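Local coordinates for YqgE/AlgH family protein (Corynebacterium diphtheriae NCTC 13129, PDB 2GS5) that is of unknown function and belongs to the UPF0301 (AlgH) family, also called the YqgE/AlgH family, at residues A147-E151 and N152-F156. Sequence-based numbering, arbitrary orientation.
Sequences AQEIE and NGDWF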
ATOM      1  N   ALA A 147     -10.487 -12.341  -5.242  1.00 14.28           N
ATOM      2  CA  ALA A 147     -10.911 -12.630  -6.613  1.00 14.82           C
ATOM      3  C   ALA A 147     -12.393 -12.333  -6.821  1.00 15.23           C
ATOM      4  O   ALA A 147     -12.786 -11.713  -7.816  1.00 15.45           O
ATOM      5  CB  ALA A 147     -10.631 -14.071  -6.941  1.00 14.78           C
ATOM      6  N   GLN A 148     -13.218 -12.784  -5.880  1.00 15.72           N
ATOM      7  CA  GLN A 148     -14.654 -12.519  -5.944  1.00 15.37           C
ATOM      8  C   GLN A 148     -14.948 -11.017  -5.960  1.00 15.05           C
ATOM      9  O   GLN A 148     -15.752 -10.538  -6.749  1.00 15.28           O
ATOM     10  CB  GLN A 148     -15.374 -13.173  -4.764  1.00 16.25           C
ATOM     11  CG  GLN A 148     -16.878 -12.981  -4.782  1.00 17.91           C
ATOM     12  CD  GLN A 148     -17.543 -13.672  -5.955  1.00 22.57           C
ATOM     13  OE1 GLN A 148     -18.069 -13.021  -6.869  1.00 26.23           O
ATOM     14  NE2 GLN A 148     -17.523 -15.001  -5.940  1.00 23.94           N
ATOM     15  N   GLU A 149     -14.279 -10.274  -5.089  1.00 14.41           N
ATOM     16  CA  GLU A 149     -14.503  -8.824  -5.009  1.00 13.64           C
ATOM     17  C   GLU A 149     -14.048  -8.107  -6.275  1.00 13.82           C
ATOM     18  O   GLU A 149     -14.702  -7.169  -6.710  1.00 13.67           O
ATOM     19  CB  GLU A 149     -13.833  -8.242  -3.760  1.00 13.13           C
ATOM     20  CG  GLU A 149     -14.525  -8.732  -2.502  1.00 11.57           C
ATOM     21  CD  GLU A 149     -13.935  -8.224  -1.216  1.00 12.93           C
ATOM     22  OE1 GLU A 149     -13.050  -7.345  -1.259  1.00 12.15           O
ATOM     23  OE2 GLU A 149     -14.377  -8.702  -0.149  1.00 11.40           O
ATOM     24  N   ILE A 150     -12.936  -8.548  -6.857  1.00 14.26           N
ATOM     25  CA  ILE A 150     -12.476  -7.982  -8.124  1.00 14.72           C
ATOM     26  C   ILE A 150     -13.511  -8.240  -9.231  1.00 15.40           C
ATOM     27  O   ILE A 150     -13.884  -7.319  -9.959  1.00 15.45           O
ATOM     28  CB  ILE A 150     -11.078  -8.518  -8.514  1.00 14.75           C
ATOM     29  CG1 ILE A 150     -10.014  -7.965  -7.560  1.00 14.46           C
ATOM     30  CG2 ILE A 150     -10.729  -8.148  -9.975  1.00 14.78           C
ATOM     31  CD1 ILE A 150      -8.708  -8.712  -7.617  1.00 13.83           C
ATOM     32  N   GLU A 151     -14.013  -9.470  -9.300  1.00 16.31           N
ATOM     33  CA  GLU A 151     -15.059  -9.827 -10.271  1.00 17.27           C
ATOM     34  C   GLU A 151     -16.321  -8.987 -10.088  1.00 17.23           C
ATOM     35  O   GLU A 151     -17.006  -8.659 -11.065  1.00 17.55           O
ATOM     36  CB  GLU A 151     -15.396 -11.316 -10.160  1.00 17.79           C
ATOM     37  CG  GLU A 151     -14.280 -12.217 -10.670  1.00 20.37           C
ATOM     38  CD  GLU A 151     -14.380 -13.653 -10.193  1.00 21.40           C
ATOM     39  OE1 GLU A 151     -15.432 -14.045  -9.627  1.00 27.38           O
ATOM     40  OE2 GLU A 151     -13.395 -14.405 -10.392  1.00 27.28           O
ATOM     41  N   ASN A 152     -16.615  -8.623  -8.846  1.00 16.68           N
ATOM     42  CA  ASN A 152     -17.769  -7.777  -8.540  1.00 16.45           C
ATOM     43  C   ASN A 152     -17.561  -6.294  -8.888  1.00 15.92           C
ATOM     44  O   ASN A 152     -18.507  -5.503  -8.838  1.00 16.33           O
ATOM     45  CB  ASN A 152     -18.131  -7.911  -7.061  1.00 16.86           C
ATOM     46  CG  ASN A 152     -19.497  -7.339  -6.740  1.00 18.45           C
ATOM     47  OD1 ASN A 152     -20.506  -7.766  -7.307  1.00 22.67           O
ATOM     48  ND2 ASN A 152     -19.539  -6.368  -5.831  1.00 19.27           N
ATOM     49  N   GLY A 153     -16.331  -5.920  -9.234  1.00 14.90           N
ATOM     50  CA  GLY A 153     -15.992  -4.539  -9.575  1.00 14.56           C
ATOM     51  C   GLY A 153     -15.530  -3.663  -8.416  1.00 13.84           C
ATOM     52  O   GLY A 153     -15.403  -2.450  -8.586  1.00 13.75           O
ATOM     53  N   ASP A 154     -15.244  -4.270  -7.260  1.00 13.45           N
ATOM     54  CA  ASP A 154     -14.880  -3.521  -6.034  1.00 13.21           C
ATOM     55  C   ASP A 154     -13.514  -2.855  -6.092  1.00 12.34           C
ATOM     56  O   ASP A 154     -13.293  -1.812  -5.452  1.00 11.70           O
ATOM     57  CB  ASP A 154     -14.859  -4.441  -4.804  1.00 13.05           C
ATOM     58  CG  ASP A 154     -16.231  -4.924  -4.386  1.00 13.97           C
ATOM     59  OD1 ASP A 154     -17.248  -4.581  -5.050  1.00 16.32           O
ATOM     60  OD2 ASP A 154     -16.277  -5.677  -3.390  1.00 13.80           O
ATOM     61  N   TRP A 155     -12.597  -3.477  -6.824  1.00 11.85           N
ATOM     62  CA  TRP A 155     -11.203  -3.063  -6.844  1.00 11.07           C
ATOM     63  C   TRP A 155     -10.660  -3.080  -8.254  1.00 11.38           C
ATOM     64  O   TRP A 155     -11.076  -3.904  -9.064  1.00 12.30           O
ATOM     65  CB  TRP A 155     -10.343  -4.037  -6.048  1.00 11.15           C
ATOM     66  CG  TRP A 155     -10.829  -4.336  -4.684  1.00 10.72           C
ATOM     67  CD1 TRP A 155     -11.457  -5.467  -4.279  1.00 10.92           C
ATOM     68  CD2 TRP A 155     -10.721  -3.500  -3.532  1.00 10.40           C
ATOM     69  NE1 TRP A 155     -11.748  -5.396  -2.949  1.00 11.13           N
ATOM     70  CE2 TRP A 155     -11.311  -4.192  -2.465  1.00 10.54           C
ATOM     71  CE3 TRP A 155     -10.178  -2.232  -3.299  1.00 10.80           C
ATOM     72  CZ2 TRP A 155     -11.387  -3.656  -1.182  1.00 10.69           C
ATOM     73  CZ3 TRP A 155     -10.249  -1.706  -2.015  1.00 11.18           C
ATOM     74  CH2 TRP A 155     -10.846  -2.416  -0.978  1.00 10.95           C
ATOM     75  N   PHE A 156      -9.726  -2.175  -8.527  1.00 10.50           N
ATOM     76  CA  PHE A 156      -8.911  -2.222  -9.729  1.00 10.91           C
ATOM     77  C   PHE A 156      -7.477  -2.499  -9.287  1.00 10.49           C
ATOM     78  O   PHE A 156      -6.935  -1.798  -8.434  1.00 10.94           O
ATOM     79  CB  PHE A 156      -9.004  -0.910 -10.513  1.00 10.73           C
ATOM     80  CG  PHE A 156      -8.249  -0.924 -11.815  1.00 11.26           C
ATOM     81  CD1 PHE A 156      -8.836  -1.404 -12.972  1.00 12.15           C
ATOM     82  CD2 PHE A 156      -6.945  -0.455 -11.876  1.00 11.95           C
ATOM     83  CE1 PHE A 156      -8.141  -1.407 -14.178  1.00 12.03           C
ATOM     84  CE2 PHE A 156      -6.254  -0.465 -13.060  1.00 11.80           C
ATOM     85  CZ  PHE A 156      -6.834  -0.939 -14.208  1.00 12.57           C
TER
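Two indole N-H groups grip the carboxylate oxygen OE1 of Glu149, those of Trp155 and Trp141, while Gln145 NE2 binds OE2 and so fixes the rotation of the group. The bond from Trp155 NE1 to Glu149 OE1 is 2.9 Å long and nearly straight (174°); it lies in the indole plane and uses the anti lone pair. Carboxylate and ring are almost coplanar, 25° apart, with the acid at the indole edge. With CG anti to its carbonyl carbon (chi1 -68°) and an extended chain beyond, Glu149 runs alongside the tryptophan, and its CB packs 3.6 Å from Trp155 NE1. On another side Asp154 OD2 lies 4.2 Å from Glu149 OE1; the indole donors probably offset this proximity of like charges. Asp154 is steadied by Asn152, whose ND2 donates to OD1 at 3.0 Å. The helix itself ends through backbone bonds: Asp154 N to Glu149 O at 3.0 Å and Gly153 N to Ile150 O at 2.9 Å. Gly153, at positive phi, turns the chain out of helix 145-151 into strand 155-159, which pairs with strand 19-23, in a C-terminal Schellman motif.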